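Local coordinates for protein putative oxidoreductase molybdopterin-binding subunit (Sulfolobus tokodaii, PDB 4ZOH) that probably serves as the molybdenum-cofactor subunit of an aldehyde oxidase or xanthine dehydrogenase-like oxidoreductase, binding the pterin cytosine dinucleotide, at residues 168-173 with 226-231; 269-274 with 362-367; 455-460 with 497-502. One frame throughout, in Å; residues are numbered along the deposited sequence.

Three separate contacts illustrate how a long chain is secured in series, each loop being closed before the next opens, with none nested or crossing. From the N terminus, interaction 1 spans 52 residues and lays helix 223-235 on strand 170-174 of a mixed sheet. Interaction 2 closes a longer loop of 87 residues, tying the turn ahead of strand 272-282 to the end of helix 358-365. Interaction 3, in the second molybdopterin cofactor-binding region of the sequence, closes 36 residues and joins helices 446-458 and 486-512. The contacts are well dispersed: the centres of interactions 1 and 2 lie about 52 Å apart, on opposite sides of the chain's centre.

Interaction 1: 168-173 with 226-231; sequences RGALAY and YALAKL
With its CG anti to the backbone N (chi1 -170°), Leu228 extends from its helix toward strand 170-174; with chi2 at 70° for CD1, the other methyl, CD2, is left roughly anti to CA and lies against Ala170, 3.6 Å from that residue's CB. The motif is a helix packed on the face of a mixed beta sheet: helix 223-235 covers strand 170-174 and leads directly into strand 239-241, the antiparallel neighbour of that strand. Over the two segments the axes approach to 7.8 Å and run in nearly the same direction, 23° apart, so the helix lies along the strand rather than across it.

The strand presents small residues to the helix here: Ala170 and Ala172 both direct their CB atoms at it, while the intervening Leu171 points away, to the other face of the sheet. Leu228 therefore meets two methyls two residues apart: CG packs 3.9 Å from Ala172 CB, and CD2 touches the CB atoms of both alanines. The same methyl rests close to the strand backbone, 3.7 Å from Ala170 O. Ala229 shares in the contact more lightly, and the backbones come nearest where its CA lies 5.9 Å from Ala172 CA.

The interface is buried, and between the two segments the contact is apolar, made by side-chain van der Waals packing. Neighbouring strands extend it: Leu228 also touches Leu239 and Trp241, and Phe181 packs on Ala170, Ala172 and Ala229. Between the two alanines, CD2 of Leu228 comes 4.0 Å from the backbone N of Leu171.

Interaction 2: 269-274 with 362-367; sequences DGTILG and RLKNAI
ND2 of Asn365 is gripped by two backbone carbonyls: it donates to Gly270 O across the contact at 2.9 Å, almost straight at 175°, and to Ile361 O one turn back in its own helix. Gly270 O lies practically in the amide plane of the asparagine. The other end of that amide is used as well, OD1 accepting from Ile272 N at 3.0 Å, with this donor tilted 34° from the carbonyl plane. One side chain thus satisfies a carbonyl and an N-H on either side of Thr271, and the two bonds together fix how the amide is turned. Cut back to an alanine here, the side chain would offer no amide, which is likely to leave Gly270 O and Ile272 N without these mates, end the tie to Ile361 O, and let the turn drift from the helix end.

Lys364 adds a second hold. Its chain bends at chi3 (-88°), which brings NZ to 2.8 Å from Asp269 O, on a lone pair in the carbonyl plane; the salt bridge from NZ to Asp269 OD2 is long, at 3.9 Å. Asp269 OD1 meanwhile serves the turn itself, accepting from Thr271 N, above the carboxylate plane, and from Thr271 OG1 on its syn side. Ile272 CG1 packs beside the asparagine amide. The whole is a beta-hairpin connection between strands 254-266 and 272-282, shaped by an Asx turn, followed by a classic beta bulge at Leu273 and Gly274, and docked on a helix C terminus.

Interaction 3: 455-460 with 497-502; sequences ADVLEL and ASQKLK
Val457 and Ser498 meet at the heart of this helix-helix contact, CG1 of the valine lying 3.7 Å from CB of the serine. The same methyl reaches along the facing helix to Gln499, whose chain bends at chi2 (55°) and brings OE1 to 3.8 Å from Val457 CG1. Beside it Leu458 supplies the second apolar group: CD2 rests 3.6 Å from Ser498 O, and both its methyls touch CD2 of Leu501, the two leucine side chains crossing at about a right angle.

Lys502 stretches out in extended form over the end of helix 446-458, its CD 3.5 Å from Val457 O. A water completes this arm, donating to Val457 O at 3.0 Å and accepting from Lys502 NZ at 3.0 Å. Glu459 OE2 stands 4.4 Å from Lys502 NZ, beyond a salt bridge.

The next shell holds these groups in place. Glu459, with positive phi, is the C-prime residue of a Schellman motif in which Leu460 N bonds to Ala455 O, so the chain turns off the helix just after Leu458. Ser498 OG is occupied by Val494 O, Glu459 OE1 by Glu524 N, and Leu458 O by Tyr522 OH. Ile425 of strand 420-427 packs on Leu458, Ser498 and Leu501, placing the pair of helices against the sheet.

The chemistry is therefore split: direct contact across the helices is mainly van der Waals, whereas Lys502 reaches the helix end through water, and its charge probably lends some favourable electrostatics to Val457 O and to the more distant carboxylate of Glu459.

Interaction 1: 168-173 with 226-231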
# COMPACT_ATOMS: atom_id res chain seq x y z
N ARG A 168 13.70 -1.37 -14.48
CA ARG A 168 12.94 -0.16 -14.15
C ARG A 168 11.55 -0.61 -13.76
O ARG A 168 11.14 -1.76 -14.04
CB ARG A 168 12.85 0.76 -15.42
CG ARG A 168 14.23 1.32 -15.81
CD ARG A 168 14.23 1.84 -17.27
NE ARG A 168 13.73 0.82 -18.18
CZ ARG A 168 13.22 1.05 -19.39
NH1 ARG A 168 12.77 0.00 -20.07
NH2 ARG A 168 13.22 2.30 -19.91
N GLY A 169 10.78 0.32 -13.20
CA GLY A 169 9.35 0.01 -12.93
C GLY A 169 8.84 1.16 -12.12
O GLY A 169 9.63 1.87 -11.43
N ALA A 170 7.53 1.34 -12.14
CA ALA A 170 6.97 2.51 -11.49
C ALA A 170 5.48 2.34 -11.27
O ALA A 170 4.82 1.48 -11.92
CB ALA A 170 7.23 3.78 -12.30
N LEU A 171 5.01 3.12 -10.29
CA LEU A 171 3.63 3.08 -9.86
C LEU A 171 3.19 4.51 -9.57
O LEU A 171 3.79 5.15 -8.71
CB LEU A 171 3.44 2.21 -8.58
CG LEU A 171 2.04 2.17 -7.96
CD1 LEU A 171 0.94 1.61 -8.90
CD2 LEU A 171 2.09 1.38 -6.62
N ALA A 172 2.16 4.97 -10.27
CA ALA A 172 1.79 6.40 -10.24
C ALA A 172 0.31 6.59 -9.88
O ALA A 172 -0.55 5.87 -10.37
CB ALA A 172 2.08 7.04 -11.58
N TYR A 173 0.04 7.53 -8.99
CA TYR A 173 -1.30 7.71 -8.48
C TYR A 173 -1.53 9.18 -8.20
O TYR A 173 -0.82 9.79 -7.40
CB TYR A 173 -1.53 6.93 -7.17
CG TYR A 173 -2.90 7.17 -6.68
CD1 TYR A 173 -4.00 6.93 -7.52
CD2 TYR A 173 -3.12 7.70 -5.40
CE1 TYR A 173 -5.30 7.18 -7.11
CE2 TYR A 173 -4.42 7.94 -4.94
CZ TYR A 173 -5.50 7.68 -5.81
OH TYR A 173 -6.78 7.90 -5.40
N TYR A 226 8.11 9.54 -17.28
CA TYR A 226 7.34 10.78 -17.69
C TYR A 226 5.93 10.48 -18.19
O TYR A 226 4.96 11.11 -17.76
CB TYR A 226 8.11 11.55 -18.76
CG TYR A 226 9.38 12.22 -18.27
CD1 TYR A 226 9.35 13.11 -17.21
CD2 TYR A 226 10.60 11.94 -18.89
CE1 TYR A 226 10.46 13.78 -16.79
CE2 TYR A 226 11.73 12.61 -18.51
CZ TYR A 226 11.64 13.55 -17.47
OH TYR A 226 12.76 14.19 -17.06
N ALA A 227 5.81 9.50 -19.05
CA ALA A 227 4.52 9.13 -19.61
C ALA A 227 3.56 8.58 -18.56
O ALA A 227 2.37 8.95 -18.52
CB ALA A 227 4.65 8.16 -20.77
N LEU A 228 4.08 7.72 -17.68
CA LEU A 228 3.22 7.10 -16.66
C LEU A 228 2.66 8.19 -15.76
O LEU A 228 1.49 8.21 -15.38
CB LEU A 228 4.04 6.09 -15.81
CG LEU A 228 3.14 5.24 -14.91
CD1 LEU A 228 2.31 4.26 -15.77
CD2 LEU A 228 4.03 4.48 -13.89
N ALA A 229 3.53 9.14 -15.44
CA ALA A 229 3.19 10.18 -14.55
C ALA A 229 2.08 11.11 -15.14
O ALA A 229 1.11 11.48 -14.46
CB ALA A 229 4.40 10.93 -14.22
N LYS A 230 2.24 11.43 -16.41
CA LYS A 230 1.33 12.27 -17.13
C LYS A 230 -0.02 11.52 -17.30
O LYS A 230 -1.05 12.07 -17.08
CB LYS A 230 1.95 12.57 -18.50
CG LYS A 230 0.94 13.19 -19.48
CD LYS A 230 0.80 14.66 -19.08
CE LYS A 230 0.72 15.57 -20.31
NZ LYS A 230 -0.39 16.47 -19.97
N LEU A 231 0.01 10.27 -17.73
CA LEU A 231 -1.18 9.45 -17.69
C LEU A 231 -1.92 9.37 -16.35
O LEU A 231 -3.18 9.35 -16.34
CB LEU A 231 -0.91 8.06 -18.21
CG LEU A 231 -0.58 7.99 -19.70
CD1 LEU A 231 -0.08 6.60 -20.01
CD2 LEU A 231 -1.79 8.34 -20.57

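Interaction 2: 269-274 with 362-367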
# COMPACT_ATOMS: atom_id res chain seq x y z
N ASP A 269 63.31 4.36 -23.96
CA ASP A 269 63.37 3.86 -22.61
C ASP A 269 61.98 3.69 -21.94
O ASP A 269 61.90 3.54 -20.72
CB ASP A 269 64.31 4.74 -21.77
CG ASP A 269 63.67 6.04 -21.32
OD1 ASP A 269 62.60 6.40 -21.86
OD2 ASP A 269 64.25 6.71 -20.39
N GLY A 270 60.90 3.69 -22.74
CA GLY A 270 59.52 3.66 -22.21
C GLY A 270 58.95 4.91 -21.55
O GLY A 270 57.88 4.83 -20.92
N THR A 271 59.64 6.05 -21.65
CA THR A 271 59.03 7.38 -21.36
C THR A 271 57.86 7.60 -22.34
O THR A 271 58.03 7.43 -23.58
CB THR A 271 60.05 8.56 -21.37
OG1 THR A 271 61.12 8.30 -20.43
CG2 THR A 271 59.38 9.89 -20.94
N ILE A 272 56.66 7.86 -21.78
CA ILE A 272 55.46 8.19 -22.58
C ILE A 272 55.43 9.71 -22.55
O ILE A 272 55.36 10.32 -21.48
CB ILE A 272 54.12 7.60 -22.03
CG1 ILE A 272 54.16 6.07 -21.80
CG2 ILE A 272 52.93 7.97 -22.89
CD1 ILE A 272 54.25 5.20 -23.01
N LEU A 273 55.51 10.33 -23.72
CA LEU A 273 55.65 11.80 -23.73
C LEU A 273 54.30 12.52 -23.95
O LEU A 273 53.95 13.50 -23.24
CB LEU A 273 56.69 12.22 -24.79
CG LEU A 273 58.13 11.70 -24.57
CD1 LEU A 273 58.85 11.59 -25.91
CD2 LEU A 273 58.85 12.62 -23.59
N GLY A 274 53.54 12.03 -24.91
CA GLY A 274 52.35 12.70 -25.27
C GLY A 274 51.52 11.80 -26.13
O GLY A 274 52.04 10.76 -26.65
N ARG A 362 55.17 1.51 -15.75
CA ARG A 362 54.31 2.28 -14.90
C ARG A 362 55.08 2.97 -13.76
O ARG A 362 54.79 4.14 -13.40
CB ARG A 362 53.09 1.39 -14.39
CG ARG A 362 52.18 0.87 -15.51
CD ARG A 362 51.03 -0.06 -15.01
NE ARG A 362 49.98 -0.11 -16.02
CZ ARG A 362 50.02 -0.82 -17.14
NH1 ARG A 362 51.05 -1.64 -17.42
NH2 ARG A 362 49.02 -0.74 -18.01
N LEU A 363 56.04 2.25 -13.16
CA LEU A 363 56.90 2.87 -12.14
C LEU A 363 57.73 3.99 -12.78
O LEU A 363 57.98 4.98 -12.10
CB LEU A 363 57.83 1.86 -11.44
CG LEU A 363 57.15 0.85 -10.51
CD1 LEU A 363 58.14 -0.26 -10.26
CD2 LEU A 363 56.70 1.52 -9.22
N LYS A 364 58.09 3.82 -14.07
CA LYS A 364 58.87 4.83 -14.80
C LYS A 364 58.07 6.16 -14.97
O LYS A 364 58.58 7.27 -14.62
CB LYS A 364 59.40 4.29 -16.14
CG LYS A 364 60.23 5.35 -16.89
CD LYS A 364 61.13 4.83 -17.98
CE LYS A 364 62.49 4.45 -17.39
NZ LYS A 364 63.35 3.61 -18.29
N ASN A 365 56.79 6.03 -15.40
CA ASN A 365 55.95 7.17 -15.79
C ASN A 365 55.07 7.76 -14.75
O ASN A 365 54.53 8.84 -14.95
CB ASN A 365 55.16 6.80 -17.01
CG ASN A 365 56.04 6.60 -18.22
OD1 ASN A 365 56.54 7.57 -18.79
ND2 ASN A 365 56.20 5.37 -18.66
N ALA A 366 54.93 7.08 -13.62
CA ALA A 366 54.07 7.48 -12.53
C ALA A 366 54.38 8.86 -11.94
O ALA A 366 55.53 9.15 -11.60
CB ALA A 366 54.18 6.42 -11.41
N ILE A 367 53.34 9.69 -11.79
CA ILE A 367 53.39 10.84 -10.90
C ILE A 367 54.11 10.47 -9.57
O ILE A 367 53.95 9.35 -9.04
CB ILE A 367 51.96 11.35 -10.64
CG1 ILE A 367 51.44 12.02 -11.90
CG2 ILE A 367 51.89 12.39 -9.52
CD1 ILE A 367 49.93 11.89 -12.03

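Interaction 3: 455-460 with 497-502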
# COMPACT_ATOMS: atom_id res chain seq x y z
N ALA A 455 26.49 6.76 15.10
CA ALA A 455 26.70 6.14 16.40
C ALA A 455 28.07 6.59 17.03
O ALA A 455 28.11 6.86 18.22
CB ALA A 455 26.57 4.62 16.31
N ASP A 456 29.13 6.69 16.24
CA ASP A 456 30.42 7.25 16.72
C ASP A 456 30.27 8.67 17.24
O ASP A 456 30.70 8.93 18.36
CB ASP A 456 31.55 7.16 15.67
CG ASP A 456 32.13 5.73 15.54
OD1 ASP A 456 31.63 4.77 16.17
OD2 ASP A 456 33.12 5.54 14.82
N VAL A 457 29.61 9.55 16.46
CA VAL A 457 29.38 10.93 16.89
C VAL A 457 28.55 11.01 18.20
O VAL A 457 28.88 11.74 19.12
CB VAL A 457 28.74 11.80 15.78
CG1 VAL A 457 28.44 13.20 16.27
CG2 VAL A 457 29.61 11.88 14.56
N LEU A 458 27.47 10.27 18.27
CA LEU A 458 26.59 10.33 19.47
C LEU A 458 27.09 9.46 20.63
O LEU A 458 26.63 9.64 21.77
CB LEU A 458 25.10 9.98 19.10
CG LEU A 458 24.61 10.95 17.99
CD1 LEU A 458 23.34 10.43 17.27
CD2 LEU A 458 24.42 12.32 18.59
N GLU A 459 28.01 8.52 20.33
CA GLU A 459 28.60 7.62 21.30
C GLU A 459 27.54 6.68 21.81
O GLU A 459 27.44 6.48 23.03
CB GLU A 459 29.20 8.43 22.47
CG GLU A 459 30.38 9.31 22.10
CD GLU A 459 30.94 10.11 23.27
OE1 GLU A 459 30.53 9.90 24.43
OE2 GLU A 459 31.75 11.01 23.03
N LEU A 460 26.70 6.15 20.89
CA LEU A 460 25.56 5.27 21.26
C LEU A 460 25.70 3.92 20.60
O LEU A 460 26.48 3.77 19.68
CB LEU A 460 24.23 5.91 20.86
CG LEU A 460 23.91 7.27 21.51
CD1 LEU A 460 22.57 7.76 20.95
CD2 LEU A 460 23.81 7.18 23.03
N ALA A 497 24.94 16.52 10.84
CA ALA A 497 23.64 16.56 11.51
C ALA A 497 23.78 15.93 12.85
O ALA A 497 23.18 16.41 13.82
CB ALA A 497 22.59 15.81 10.71
N SER A 498 24.54 14.83 12.91
CA SER A 498 24.74 14.14 14.21
C SER A 498 25.44 15.09 15.20
O SER A 498 25.08 15.12 16.35
CB SER A 498 25.59 12.88 14.00
OG SER A 498 24.91 12.01 13.13
N GLN A 499 26.44 15.83 14.70
CA GLN A 499 27.21 16.79 15.52
C GLN A 499 26.26 17.88 16.07
O GLN A 499 26.24 18.11 17.30
CB GLN A 499 28.42 17.37 14.74
CG GLN A 499 29.36 18.29 15.60
CD GLN A 499 29.87 17.59 16.88
OE1 GLN A 499 30.38 16.45 16.82
NE2 GLN A 499 29.68 18.23 18.03
N LYS A 500 25.42 18.46 15.19
CA LYS A 500 24.39 19.45 15.60
C LYS A 500 23.51 18.88 16.70
O LYS A 500 23.24 19.58 17.69
CB LYS A 500 23.47 19.88 14.45
CG LYS A 500 24.09 20.80 13.41
CD LYS A 500 23.04 21.82 12.97
CE LYS A 500 23.31 22.39 11.58
NZ LYS A 500 22.63 21.54 10.56
N LEU A 501 23.09 17.62 16.55
CA LEU A 501 22.29 16.96 17.57
C LEU A 501 23.05 16.86 18.90
O LEU A 501 22.48 17.13 19.94
CB LEU A 501 21.75 15.56 17.14
CG LEU A 501 21.02 14.86 18.29
CD1 LEU A 501 19.80 15.64 18.81
CD2 LEU A 501 20.66 13.44 17.93
N LYS A 502 24.30 16.45 18.84
CA LYS A 502 25.12 16.29 20.06
C LYS A 502 25.31 17.65 20.77
O LYS A 502 25.12 17.75 21.99
CB LYS A 502 26.47 15.69 19.66
CG LYS A 502 27.35 15.23 20.83
CD LYS A 502 28.78 15.04 20.37
CE LYS A 502 29.70 14.78 21.55
NZ LYS A 502 31.12 14.93 21.13
O HOH W 1 31.80 12.40 19.67